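Local structure of glutamine--tRNA ligase (Saccharomyces cerevisiae, 3TL4) at residues E6-F11 with E23-K28; T65-S70 with Y94-G99; V113-T118 with L158-P163; K143-I148 with I169-V174. The protein charges tRNA(Gln) with glutamine at the expense of ATP, the part described here being its appended N-terminal tRNA-binding domain. One frame throughout, in Å; residues are numbered along the deposited sequence.

Interaction 1 (E6-F11 with E23-K28); sequences ELTQLF and EIVKNK
Thr-8 OG1 is hydrogen-bonded to the backbone O of Val-4, one turn earlier in the same helix, and lies 4.3 Å from Val-25 CG1 across the contact. The hydroxyl sits beside its own backbone N and anti to the carbonyl carbon (chi1 -70°), a torsion that turns it back to the Val-4 carbonyl. No hydrogen bond spans the two segments, and the rest is apolar. Val-25 CG1 is the shared carbon, meeting Leu-7 CB at 4.3 Å as well as the ring of Phe-11, whose CE2 is 4.4 Å from CG1. That same CE2 makes the closest approach of the contact, 3.8 Å to Ile-24 CG2, with the ring and the isoleucine branch set obliquely to each other. On one face of the ring lies Leu-7 O, 3.1 Å above the plane and offset toward the rim. Beyond Val-25 the chain turns sharply, and Asn-27 N-caps helix 28-39, its OD1 accepting from Val-30 N. That third helix adds Tyr-35 against Leu-7 and Leu-34 against Phe-11. Helices 4-13, 18-24 and 28-39 thus pack round shared apolar side chains at the N-terminal end of the all-helical tRNA-binding domain, in the region assigned to non-specific RNA binding.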
loop_
_atom_site.group_PDB
_atom_site.type_symbol
_atom_site.label_atom_id
_atom_site.label_comp_id
_atom_site.label_asym_id
_atom_site.label_seq_id
_atom_site.Cartn_x
_atom_site.Cartn_y
_atom_site.Cartn_z
ATOM N N GLU A 6 11.405 -20.897 19.261
ATOM C CA GLU A 6 12.336 -20.402 18.244
ATOM C C GLU A 6 11.698 -19.251 17.485
ATOM O O GLU A 6 12.316 -18.201 17.295
ATOM C CB GLU A 6 12.748 -21.510 17.264
ATOM C CG GLU A 6 13.340 -22.755 17.918
ATOM C CD GLU A 6 13.927 -23.729 16.907
ATOM O OE1 GLU A 6 13.334 -23.900 15.828
ATOM O OE2 GLU A 6 14.992 -24.312 17.188
ATOM N N LEU A 7 10.455 -19.458 17.055
ATOM C CA LEU A 7 9.687 -18.422 16.377
ATOM C C LEU A 7 9.643 -17.151 17.216
ATOM O O LEU A 7 9.876 -16.057 16.711
ATOM C CB LEU A 7 8.265 -18.911 16.121
ATOM C CG LEU A 7 8.124 -20.158 15.252
ATOM C CD1 LEU A 7 6.793 -20.847 15.523
ATOM C CD2 LEU A 7 8.260 -19.809 13.788
ATOM N N THR A 8 9.343 -17.308 18.501
ATOM C CA THR A 8 9.275 -16.182 19.423
ATOM C C THR A 8 10.595 -15.427 19.469
ATOM O O THR A 8 10.622 -14.193 19.436
ATOM C CB THR A 8 8.941 -16.643 20.857
ATOM O OG1 THR A 8 7.586 -17.096 20.916
ATOM C CG2 THR A 8 9.110 -15.494 21.835
ATOM N N GLN A 9 11.689 -16.176 19.565
ATOM C CA GLN A 9 13.013 -15.584 19.701
ATOM C C GLN A 9 13.363 -14.700 18.495
ATOM O O GLN A 9 13.771 -13.552 18.660
ATOM C CB GLN A 9 14.062 -16.678 19.900
ATOM C CG GLN A 9 15.157 -16.325 20.902
ATOM C CD GLN A 9 16.038 -17.519 21.251
ATOM O OE1 GLN A 9 17.108 -17.709 20.669
ATOM N NE2 GLN A 9 15.587 -18.330 22.208
ATOM N N LEU A 10 13.184 -15.228 17.288
ATOM C CA LEU A 10 13.535 -14.493 16.069
ATOM C C LEU A 10 12.733 -13.205 15.911
ATOM O O LEU A 10 13.287 -12.155 15.606
ATOM C CB LEU A 10 13.336 -15.375 14.839
ATOM C CG LEU A 10 13.543 -14.704 13.481
ATOM C CD1 LEU A 10 14.974 -14.200 13.344
ATOM C CD2 LEU A 10 13.195 -15.666 12.348
ATOM N N PHE A 11 11.426 -13.302 16.128
ATOM C CA PHE A 11 10.506 -12.188 15.914
ATOM C C PHE A 11 10.779 -11.012 16.831
ATOM O O PHE A 11 10.716 -9.857 16.407
ATOM C CB PHE A 11 9.056 -12.646 16.099
ATOM C CG PHE A 11 8.612 -13.669 15.091
ATOM C CD1 PHE A 11 9.371 -13.926 13.959
ATOM C CD2 PHE A 11 7.435 -14.370 15.270
ATOM C CE1 PHE A 11 8.957 -14.868 13.022
ATOM C CE2 PHE A 11 7.020 -15.314 14.339
ATOM C CZ PHE A 11 7.782 -15.561 13.215
ATOM N N GLU A 23 0.491 -12.485 19.448
ATOM C CA GLU A 23 -0.600 -12.554 18.490
ATOM C C GLU A 23 -0.188 -13.318 17.211
ATOM O O GLU A 23 -0.914 -14.201 16.737
ATOM C CB GLU A 23 -1.045 -11.128 18.168
ATOM C CG GLU A 23 -2.173 -10.996 17.175
ATOM C CD GLU A 23 -2.286 -9.582 16.632
ATOM O OE1 GLU A 23 -2.335 -8.632 17.445
ATOM O OE2 GLU A 23 -2.303 -9.420 15.392
ATOM N N ILE A 24 0.981 -12.988 16.664
ATOM C CA ILE A 24 1.491 -13.657 15.468
ATOM C C ILE A 24 1.580 -15.193 15.588
ATOM O O ILE A 24 1.171 -15.913 14.672
ATOM C CB ILE A 24 2.869 -13.108 15.049
ATOM C CG1 ILE A 24 2.738 -11.675 14.520
ATOM C CG2 ILE A 24 3.500 -14.014 13.981
ATOM C CD1 ILE A 24 4.075 -10.963 14.315
ATOM N N VAL A 25 2.119 -15.686 16.704
ATOM C CA VAL A 25 2.317 -17.126 16.889
ATOM C C VAL A 25 0.996 -17.866 17.126
ATOM O O VAL A 25 0.954 -19.097 17.109
ATOM C CB VAL A 25 3.306 -17.449 18.043
ATOM C CG1 VAL A 25 4.727 -17.079 17.661
ATOM C CG2 VAL A 25 2.894 -16.739 19.326
ATOM N N LYS A 26 -0.073 -17.109 17.360
ATOM C CA LYS A 26 -1.412 -17.676 17.403
ATOM C C LYS A 26 -1.697 -18.361 16.063
ATOM O O LYS A 26 -2.362 -19.396 16.008
ATOM C CB LYS A 26 -2.450 -16.575 17.658
ATOM C CG LYS A 26 -3.089 -16.571 19.055
ATOM C CD LYS A 26 -2.056 -16.452 20.159
ATOM C CE LYS A 26 -2.724 -16.254 21.506
ATOM N NZ LYS A 26 -1.731 -16.279 22.615
ATOM N N ASN A 27 -1.173 -17.769 14.988
ATOM C CA ASN A 27 -1.381 -18.257 13.624
ATOM C C ASN A 27 -0.137 -18.948 13.069
ATOM O O ASN A 27 0.776 -18.296 12.544
ATOM C CB ASN A 27 -1.751 -17.088 12.723
ATOM C CG ASN A 27 -2.063 -17.519 11.308
ATOM O OD1 ASN A 27 -1.489 -18.480 10.786
ATOM N ND2 ASN A 27 -2.987 -16.808 10.676
ATOM N N LYS A 28 -0.102 -20.269 13.174
ATOM C CA LYS A 28 1.125 -20.995 12.892
ATOM C C LYS A 28 1.547 -21.028 11.422
ATOM O O LYS A 28 2.731 -21.133 11.131
ATOM C CB LYS A 28 1.064 -22.402 13.486
ATOM C CG LYS A 28 1.087 -22.396 15.006
ATOM C CD LYS A 28 1.031 -23.804 15.585
ATOM C CE LYS A 28 0.877 -23.773 17.103
ATOM N NZ LYS A 28 2.020 -23.096 17.784
#

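Interaction 2 (T65-S70 with Y94-G99); sequences TDLPKS and YVKANG
Leu-67 reaches helix 85-98 with both methyls: CD1 lies 3.8 Å from Lys-96 CA, and CD2 is 4.2 Å from Val-95 CG1. Its CG is anti to the backbone N (chi1 -175°), which carries the branched end out from the loop onto the helix surface. Lys-96 crosses it at about a right angle, offering only the root of its chain; a bend at chi3 leads the amine elsewhere. Val-95 pushes CG1 into the type II turn that runs from Leu-67 to Ser-70. There the methyl meets two carbonyls, 3.3 Å from Pro-68 O and 3.6 Å from Lys-69 O, and also touches Lys-69 CB. Lys-69, at the third position of the turn with positive phi, starts toward the helix. With CG beside the backbone N (chi1 -68°), that carbon lies 3.8 Å from Gly-99 O; bends at chi2 and chi4 then bring NZ to the backbone O atoms of Glu-100 and Ser-102, which both accept hydrogen bonds from it. A water spans the backbones where no direct bond does, donating to Pro-68 O (2.8 Å) and to Val-95 O (2.7 Å). Val-95 O also accepts a weak bond from Gly-99 N, where the chain leaves the helix with positive phi. The turn leads straight into helix 70-78, whose Ile-73 touches both Leu-67 and Val-95; Met-107 of helix 104-109 covers Val-95 further, and Ser-70 meets Lys-36 and Leu-37 of helix 28-39.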
loop_
_atom_site.group_PDB
_atom_site.type_symbol
_atom_site.label_atom_id
_atom_site.label_comp_id
_atom_site.label_asym_id
_atom_site.label_seq_id
_atom_site.Cartn_x
_atom_site.Cartn_y
_atom_site.Cartn_z
ATOM N N THR A 65 2.096 -21.317 2.737
ATOM C CA THR A 65 2.385 -21.920 1.437
ATOM C C THR A 65 3.757 -21.529 0.894
ATOM O O THR A 65 4.286 -20.482 1.232
ATOM C CB THR A 65 1.330 -21.519 0.399
ATOM O OG1 THR A 65 0.031 -21.901 0.868
ATOM C CG2 THR A 65 1.610 -22.208 -0.923
ATOM N N ASP A 66 4.334 -22.368 0.045
ATOM C CA ASP A 66 5.607 -22.024 -0.570
ATOM C C ASP A 66 5.402 -21.206 -1.831
ATOM O O ASP A 66 4.663 -21.613 -2.730
ATOM C CB ASP A 66 6.432 -23.270 -0.877
ATOM C CG ASP A 66 7.263 -23.715 0.307
ATOM O OD1 ASP A 66 7.607 -22.853 1.147
ATOM O OD2 ASP A 66 7.572 -24.926 0.396
ATOM N N LEU A 67 6.061 -20.048 -1.885
ATOM C CA LEU A 67 5.994 -19.176 -3.053
ATOM C C LEU A 67 7.363 -19.103 -3.729
ATOM O O LEU A 67 8.318 -18.574 -3.151
ATOM C CB LEU A 67 5.526 -17.775 -2.647
ATOM C CG LEU A 67 5.287 -16.735 -3.742
ATOM C CD1 LEU A 67 4.029 -17.049 -4.533
ATOM C CD2 LEU A 67 5.184 -15.356 -3.118
ATOM N N PRO A 68 7.475 -19.654 -4.953
ATOM C CA PRO A 68 8.746 -19.537 -5.679
ATOM C C PRO A 68 9.113 -18.062 -5.882
ATOM O O PRO A 68 8.218 -17.244 -6.089
ATOM C CB PRO A 68 8.446 -20.219 -7.014
ATOM C CG PRO A 68 7.327 -21.183 -6.698
ATOM C CD PRO A 68 6.486 -20.469 -5.683
ATOM N N LYS A 69 10.402 -17.736 -5.797
ATOM C CA LYS A 69 10.880 -16.368 -5.950
ATOM C C LYS A 69 10.316 -15.387 -4.900
ATOM O O LYS A 69 10.278 -14.189 -5.142
ATOM C CB LYS A 69 10.585 -15.847 -7.366
ATOM C CG LYS A 69 11.387 -16.519 -8.482
ATOM C CD LYS A 69 12.861 -16.170 -8.421
ATOM C CE LYS A 69 13.654 -16.796 -9.577
ATOM N NZ LYS A 69 13.429 -16.137 -10.900
ATOM N N SER A 70 9.889 -15.888 -3.743
ATOM C CA SER A 70 9.395 -15.018 -2.679
ATOM C C SER A 70 10.453 -13.990 -2.274
ATOM O O SER A 70 10.120 -12.877 -1.894
ATOM C CB SER A 70 8.954 -15.834 -1.457
ATOM O OG SER A 70 10.023 -16.627 -0.954
ATOM N N TYR A 94 2.014 -10.640 -8.488
ATOM C CA TYR A 94 2.819 -10.778 -9.698
ATOM C C TYR A 94 3.695 -12.006 -9.620
ATOM O O TYR A 94 3.793 -12.773 -10.574
ATOM C CB TYR A 94 3.718 -9.556 -9.935
ATOM C CG TYR A 94 4.516 -9.676 -11.223
ATOM C CD1 TYR A 94 3.954 -9.309 -12.432
ATOM C CD2 TYR A 94 5.816 -10.190 -11.234
ATOM C CE1 TYR A 94 4.655 -9.420 -13.625
ATOM C CE2 TYR A 94 6.532 -10.313 -12.438
ATOM C CZ TYR A 94 5.932 -9.921 -13.627
ATOM O OH TYR A 94 6.583 -10.012 -14.839
ATOM N N VAL A 95 4.345 -12.176 -8.479
ATOM C CA VAL A 95 5.282 -13.265 -8.293
ATOM C C VAL A 95 4.527 -14.584 -8.271
ATOM O O VAL A 95 5.016 -15.590 -8.795
ATOM C CB VAL A 95 6.165 -13.053 -7.040
ATOM C CG1 VAL A 95 7.039 -14.270 -6.783
ATOM C CG2 VAL A 95 7.044 -11.822 -7.233
ATOM N N LYS A 96 3.323 -14.562 -7.704
ATOM C CA LYS A 96 2.450 -15.728 -7.727
ATOM C C LYS A 96 1.999 -16.081 -9.150
ATOM O O LYS A 96 1.988 -17.247 -9.523
ATOM C CB LYS A 96 1.240 -15.525 -6.814
ATOM C CG LYS A 96 0.486 -16.813 -6.518
ATOM C CD LYS A 96 -0.472 -16.686 -5.351
ATOM C CE LYS A 96 -1.917 -16.446 -5.799
ATOM N NZ LYS A 96 -2.909 -16.495 -4.651
ATOM N N ALA A 97 1.640 -15.070 -9.942
ATOM C CA ALA A 97 1.220 -15.269 -11.334
ATOM C C ALA A 97 2.318 -15.859 -12.214
ATOM O O ALA A 97 2.064 -16.721 -13.050
ATOM C CB ALA A 97 0.744 -13.955 -11.938
ATOM N N ASN A 98 3.541 -15.374 -12.030
ATOM C CA ASN A 98 4.635 -15.719 -12.922
ATOM C C ASN A 98 5.527 -16.843 -12.414
ATOM O O ASN A 98 6.318 -17.378 -13.162
ATOM C CB ASN A 98 5.464 -14.479 -13.220
ATOM C CG ASN A 98 4.685 -13.439 -13.982
ATOM O OD1 ASN A 98 4.291 -12.412 -13.440
ATOM N ND2 ASN A 98 4.444 -13.705 -15.236
ATOM N N GLY A 99 5.405 -17.194 -11.143
ATOM C CA GLY A 99 6.232 -18.241 -10.578
ATOM C C GLY A 99 7.709 -17.970 -10.762
ATOM O O GLY A 99 8.197 -16.854 -10.554
HETATM O O HOH W 1 5.831 -17.763 -7.460
#

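Interaction 3 (V113-T118 with L158-P163); sequences VGIEIT and LKWADP
Ile-117 and Ile-115 of one loop lie along a type I beta turn, Leu-158 to Ala-161, at the joint between the two helical halves of this elongated domain. Neither segment is a regular strand, yet the extended loop puts both isoleucines on the side of the turn and sends Glu-116 between them the other way. Ile-117 packs on Ala-161: its CB is 3.8 Å from Ala-161 CB, and its CG1 is 3.9 Å from the same methyl. The other branch, CG2, is anti to the backbone N, and from there it meets Leu-158 CD2 at 4.1 Å, the two side chains crossing at about a right angle. With an alanine at Ile-117 the CB touch on Ala-161 would remain, but Leu-158 CD2 would probably lose its partner from the loop and a gap would be likely to open where CG1 and CG2 lay beside the turn. Ile-115 approaches obliquely, its CG2 lying 4.0 Å from Trp-160 CB and 4.3 Å from Trp-160 CD1 in the near part of the indole. The indole itself has Lys-159 CG over the centre of one face and reaches Leu-86, Gln-87 and Ala-90 of helix 85-98; Phe-166 of helix 166-178 lies against Leu-158 and Ala-161. The turn thus touches helices from both halves, which is consistent with a hinge region. The backbones meet through one water, which accepts from Ile-117 N at 2.8 Å and donates to Ile-115 O at 3.3 Å and to Trp-160 O at 3.2 Å.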
loop_
_atom_site.group_PDB
_atom_site.type_symbol
_atom_site.label_atom_id
_atom_site.label_comp_id
_atom_site.label_asym_id
_atom_site.label_seq_id
_atom_site.Cartn_x
_atom_site.Cartn_y
_atom_site.Cartn_z
ATOM N N VAL A 113 6.805 0.362 -8.452
ATOM C CA VAL A 113 8.146 0.739 -8.003
ATOM C C VAL A 113 8.672 1.921 -8.821
ATOM O O VAL A 113 8.577 1.931 -10.042
ATOM C CB VAL A 113 9.139 -0.460 -8.031
ATOM C CG1 VAL A 113 10.570 0.018 -7.825
ATOM C CG2 VAL A 113 8.761 -1.510 -6.962
ATOM N N GLY A 114 9.197 2.934 -8.141
ATOM C CA GLY A 114 9.748 4.090 -8.825
ATOM C C GLY A 114 8.709 5.112 -9.252
ATOM O O GLY A 114 9.056 6.206 -9.697
ATOM N N ILE A 115 7.436 4.753 -9.122
ATOM C CA ILE A 115 6.346 5.670 -9.410
ATOM C C ILE A 115 6.153 6.628 -8.245
ATOM O O ILE A 115 5.812 6.201 -7.136
ATOM C CB ILE A 115 5.024 4.923 -9.624
ATOM C CG1 ILE A 115 5.175 3.868 -10.717
ATOM C CG2 ILE A 115 3.893 5.901 -9.949
ATOM C CD1 ILE A 115 5.421 4.446 -12.085
ATOM N N GLU A 116 6.392 7.915 -8.488
ATOM C CA GLU A 116 6.007 8.942 -7.522
ATOM C C GLU A 116 5.101 10.014 -8.132
ATOM O O GLU A 116 5.547 10.850 -8.918
ATOM C CB GLU A 116 7.216 9.600 -6.856
ATOM C CG GLU A 116 6.782 10.608 -5.788
ATOM C CD GLU A 116 7.936 11.356 -5.147
ATOM O OE1 GLU A 116 8.887 10.691 -4.676
ATOM O OE2 GLU A 116 7.889 12.610 -5.111
ATOM N N ILE A 117 3.828 9.971 -7.756
ATOM C CA ILE A 117 2.853 10.963 -8.173
ATOM C C ILE A 117 2.940 12.193 -7.274
ATOM O O ILE A 117 2.733 12.106 -6.065
ATOM C CB ILE A 117 1.440 10.395 -8.087
ATOM C CG1 ILE A 117 1.418 8.960 -8.619
ATOM C CG2 ILE A 117 0.458 11.285 -8.830
ATOM C CD1 ILE A 117 1.782 8.841 -10.064
ATOM N N THR A 118 3.245 13.336 -7.872
ATOM C CA THR A 118 3.443 14.572 -7.121
ATOM C C THR A 118 2.108 15.229 -6.799
ATOM O O THR A 118 1.104 14.944 -7.450
ATOM C CB THR A 118 4.284 15.574 -7.925
ATOM O OG1 THR A 118 3.584 15.929 -9.121
ATOM C CG2 THR A 118 5.619 14.971 -8.309
ATOM N N LEU A 158 -4.092 7.205 -10.266
ATOM C CA LEU A 158 -3.755 7.522 -8.871
ATOM C C LEU A 158 -3.572 6.292 -7.982
ATOM O O LEU A 158 -3.462 6.413 -6.763
ATOM C CB LEU A 158 -4.811 8.448 -8.255
ATOM C CG LEU A 158 -4.937 9.774 -9.003
ATOM C CD1 LEU A 158 -5.925 10.697 -8.304
ATOM C CD2 LEU A 158 -3.560 10.408 -9.115
ATOM N N LYS A 159 -3.550 5.117 -8.590
ATOM C CA LYS A 159 -3.358 3.878 -7.843
ATOM C C LYS A 159 -2.186 3.948 -6.870
ATOM O O LYS A 159 -2.295 3.520 -5.723
ATOM C CB LYS A 159 -3.137 2.711 -8.804
ATOM C CG LYS A 159 -2.862 1.389 -8.097
ATOM C CD LYS A 159 -2.685 0.252 -9.092
ATOM C CE LYS A 159 -2.812 -1.102 -8.399
ATOM N NZ LYS A 159 -2.476 -2.235 -9.306
ATOM N N TRP A 160 -1.065 4.489 -7.336
ATOM C CA TRP A 160 0.162 4.511 -6.540
ATOM C C TRP A 160 0.395 5.821 -5.794
ATOM O O TRP A 160 1.402 5.971 -5.106
ATOM C CB TRP A 160 1.368 4.189 -7.421
ATOM C CG TRP A 160 1.240 2.869 -8.120
ATOM C CD1 TRP A 160 1.190 2.652 -9.466
ATOM C CD2 TRP A 160 1.117 1.582 -7.501
ATOM N NE1 TRP A 160 1.065 1.310 -9.727
ATOM C CE2 TRP A 160 1.014 0.630 -8.539
ATOM C CE3 TRP A 160 1.090 1.141 -6.173
ATOM C CZ2 TRP A 160 0.881 -0.736 -8.287
ATOM C CZ3 TRP A 160 0.963 -0.211 -5.926
ATOM C CH2 TRP A 160 0.862 -1.136 -6.980
ATOM N N ALA A 161 -0.534 6.762 -5.931
ATOM C CA ALA A 161 -0.431 8.054 -5.245
ATOM C C ALA A 161 -0.743 7.933 -3.750
ATOM O O ALA A 161 -1.487 7.041 -3.329
ATOM C CB ALA A 161 -1.360 9.110 -5.915
ATOM N N ASP A 162 -0.158 8.830 -2.956
ATOM C CA ASP A 162 -0.457 8.923 -1.527
ATOM C C ASP A 162 -1.834 9.549 -1.348
ATOM O O ASP A 162 -2.042 10.696 -1.713
ATOM C CB ASP A 162 0.621 9.753 -0.816
ATOM C CG ASP A 162 0.317 9.998 0.660
ATOM O OD1 ASP A 162 -0.614 9.369 1.215
ATOM O OD2 ASP A 162 1.031 10.827 1.266
ATOM N N PRO A 163 -2.779 8.784 -0.792
ATOM C CA PRO A 163 -4.194 9.185 -0.733
ATOM C C PRO A 163 -4.496 10.232 0.329
ATOM O O PRO A 163 -5.650 10.636 0.464
ATOM C CB PRO A 163 -4.919 7.878 -0.394
ATOM C CG PRO A 163 -3.901 7.070 0.352
ATOM C CD PRO A 163 -2.551 7.439 -0.233
HETATM O O HOH W 2 3.695 8.204 -5.602
#

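Interaction 4 (K143-I148 with I169-V174); sequences KLVPGI and IIDQEV
Val-145 has more surface buried here than any other residue, spreading its two methyls over one side of helix 166-178. CG2 meets Val-174 CG1 at 4.0 Å in an oblique crossing. The other branch, CG1, anti to the backbone N (chi1 168°), points to Ile-170 CG2 at 4.4 Å and to Asp-171 OD1 at 3.9 Å. That last touch, methyl against oxygen, is only van der Waals; the charge of OD1 is paired with Lys-167, a turn back on the same helix. Ile-170 is the counterpart in the facing helix, and its CG2 also lies 4.1 Å from Ile-148 CG2, the two isoleucines lying side by side and pointing opposite ways. Ile-148 uses its far end differently: CD1 meets Val-174 CG2 tip to tip, 4.0 Å apart. Four branched aliphatic side chains, spaced by three or four residues on each helix, thus fill the interface without a hydrogen bond across it. Helix 145-153 continues the cover with Phe-149 and Val-152 on Ile-170, while Ile-148 is backed by Tyr-129 of helix 119-132 and Ile-137 of helix 134-140.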
loop_
_atom_site.group_PDB
_atom_site.type_symbol
_atom_site.label_atom_id
_atom_site.label_comp_id
_atom_site.label_asym_id
_atom_site.label_seq_id
_atom_site.Cartn_x
_atom_site.Cartn_y
_atom_site.Cartn_z
ATOM N N LYS A 143 -22.462 19.043 -1.431
ATOM C CA LYS A 143 -23.002 17.724 -1.108
ATOM C C LYS A 143 -22.333 16.585 -1.885
ATOM O O LYS A 143 -22.384 15.425 -1.473
ATOM C CB LYS A 143 -24.510 17.683 -1.369
ATOM C CG LYS A 143 -25.325 18.605 -0.479
ATOM C CD LYS A 143 -26.797 18.558 -0.859
ATOM C CE LYS A 143 -27.656 19.395 0.104
ATOM N NZ LYS A 143 -27.431 20.874 -0.010
ATOM N N LEU A 144 -21.710 16.912 -3.007
ATOM C CA LEU A 144 -21.114 15.899 -3.873
ATOM C C LEU A 144 -19.644 15.637 -3.554
ATOM O O LEU A 144 -19.056 14.686 -4.058
ATOM C CB LEU A 144 -21.274 16.302 -5.350
ATOM C CG LEU A 144 -20.885 15.284 -6.421
ATOM C CD1 LEU A 144 -21.476 13.918 -6.096
ATOM C CD2 LEU A 144 -21.315 15.745 -7.815
ATOM N N VAL A 145 -19.049 16.472 -2.712
ATOM C CA VAL A 145 -17.625 16.330 -2.409
ATOM C C VAL A 145 -17.207 14.932 -1.896
ATOM O O VAL A 145 -16.142 14.426 -2.266
ATOM C CB VAL A 145 -17.105 17.469 -1.493
ATOM C CG1 VAL A 145 -15.731 17.140 -0.961
ATOM C CG2 VAL A 145 -17.073 18.809 -2.266
ATOM N N PRO A 146 -18.039 14.290 -1.055
ATOM C CA PRO A 146 -17.652 12.923 -0.670
ATOM C C PRO A 146 -17.681 11.939 -1.859
ATOM O O PRO A 146 -16.955 10.940 -1.864
ATOM C CB PRO A 146 -18.699 12.544 0.374
ATOM C CG PRO A 146 -19.177 13.887 0.933
ATOM C CD PRO A 146 -19.170 14.801 -0.258
ATOM N N GLY A 147 -18.512 12.229 -2.856
ATOM C CA GLY A 147 -18.569 11.427 -4.064
ATOM C C GLY A 147 -17.393 11.664 -4.995
ATOM O O GLY A 147 -16.904 10.743 -5.643
ATOM N N ILE A 148 -16.937 12.908 -5.069
ATOM C CA ILE A 148 -15.777 13.240 -5.882
ATOM C C ILE A 148 -14.561 12.502 -5.331
ATOM O O ILE A 148 -13.744 11.963 -6.083
ATOM C CB ILE A 148 -15.519 14.743 -5.865
ATOM C CG1 ILE A 148 -16.735 15.479 -6.437
ATOM C CG2 ILE A 148 -14.236 15.094 -6.638
ATOM C CD1 ILE A 148 -16.520 16.971 -6.577
ATOM N N ILE A 169 -6.555 18.628 -1.835
ATOM C CA ILE A 169 -6.472 19.124 -3.203
ATOM C C ILE A 169 -7.860 19.235 -3.830
ATOM O O ILE A 169 -8.129 20.166 -4.594
ATOM C CB ILE A 169 -5.539 18.283 -4.067
ATOM C CG1 ILE A 169 -4.094 18.435 -3.571
ATOM C CG2 ILE A 169 -5.662 18.707 -5.509
ATOM C CD1 ILE A 169 -3.208 17.249 -3.929
ATOM N N ILE A 170 -8.743 18.303 -3.481
ATOM C CA ILE A 170 -10.136 18.371 -3.914
ATOM C C ILE A 170 -10.883 19.571 -3.346
ATOM O O ILE A 170 -11.572 20.274 -4.080
ATOM C CB ILE A 170 -10.920 17.109 -3.550
ATOM C CG1 ILE A 170 -10.424 15.938 -4.392
ATOM C CG2 ILE A 170 -12.412 17.344 -3.774
ATOM C CD1 ILE A 170 -10.947 14.596 -3.948
ATOM N N ASP A 171 -10.764 19.787 -2.038
ATOM C CA ASP A 171 -11.366 20.956 -1.405
ATOM C C ASP A 171 -10.933 22.256 -2.097
ATOM O O ASP A 171 -11.755 23.128 -2.363
ATOM C CB ASP A 171 -11.041 21.002 0.092
ATOM C CG ASP A 171 -11.793 19.927 0.895
ATOM O OD1 ASP A 171 -12.787 19.359 0.381
ATOM O OD2 ASP A 171 -11.392 19.654 2.050
ATOM N N GLN A 172 -9.649 22.378 -2.414
ATOM C CA GLN A 172 -9.156 23.572 -3.088
ATOM C C GLN A 172 -9.731 23.733 -4.495
ATOM O O GLN A 172 -10.136 24.809 -4.889
ATOM C CB GLN A 172 -7.646 23.525 -3.193
ATOM C CG GLN A 172 -6.901 23.342 -1.893
ATOM C CD GLN A 172 -5.405 23.263 -2.147
ATOM O OE1 GLN A 172 -4.794 24.232 -2.604
ATOM N NE2 GLN A 172 -4.817 22.103 -1.895
ATOM N N GLU A 173 -9.746 22.659 -5.261
ATOM C CA GLU A 173 -10.222 22.735 -6.635
ATOM C C GLU A 173 -11.717 22.984 -6.718
ATOM O O GLU A 173 -12.180 23.687 -7.599
ATOM C CB GLU A 173 -9.844 21.472 -7.392
ATOM C CG GLU A 173 -8.324 21.327 -7.544
ATOM C CD GLU A 173 -7.717 22.524 -8.245
ATOM O OE1 GLU A 173 -8.277 22.938 -9.284
ATOM O OE2 GLU A 173 -6.695 23.055 -7.761
ATOM N N VAL A 174 -12.471 22.410 -5.792
ATOM C CA VAL A 174 -13.919 22.559 -5.798
ATOM C C VAL A 174 -14.293 23.993 -5.485
ATOM O O VAL A 174 -15.191 24.566 -6.107
ATOM C CB VAL A 174 -14.582 21.558 -4.816
ATOM C CG1 VAL A 174 -16.011 21.908 -4.588
ATOM C CG2 VAL A 174 -14.475 20.149 -5.378
#

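In the fold
The four contacts follow an elongated, all-helical chain from end to end. Interactions 1 and 2 belong to its N-terminal half, their centres 23 Å apart and their nearest atoms about 8 Å, and each closes before the next opens along the chain. Interaction 3 stands at the joint, its centre 24 Å from that of interaction 2 and 20 Å from that of interaction 4. Interactions 3 and 4 interleave in sequence and come within about 6 Å at their nearest atoms. Interactions 1 and 4 lie on opposite sides of the chain's centre, 45 Å apart between centres. The aminoacylation site belongs to the rest of the enzyme, not to this appended domain.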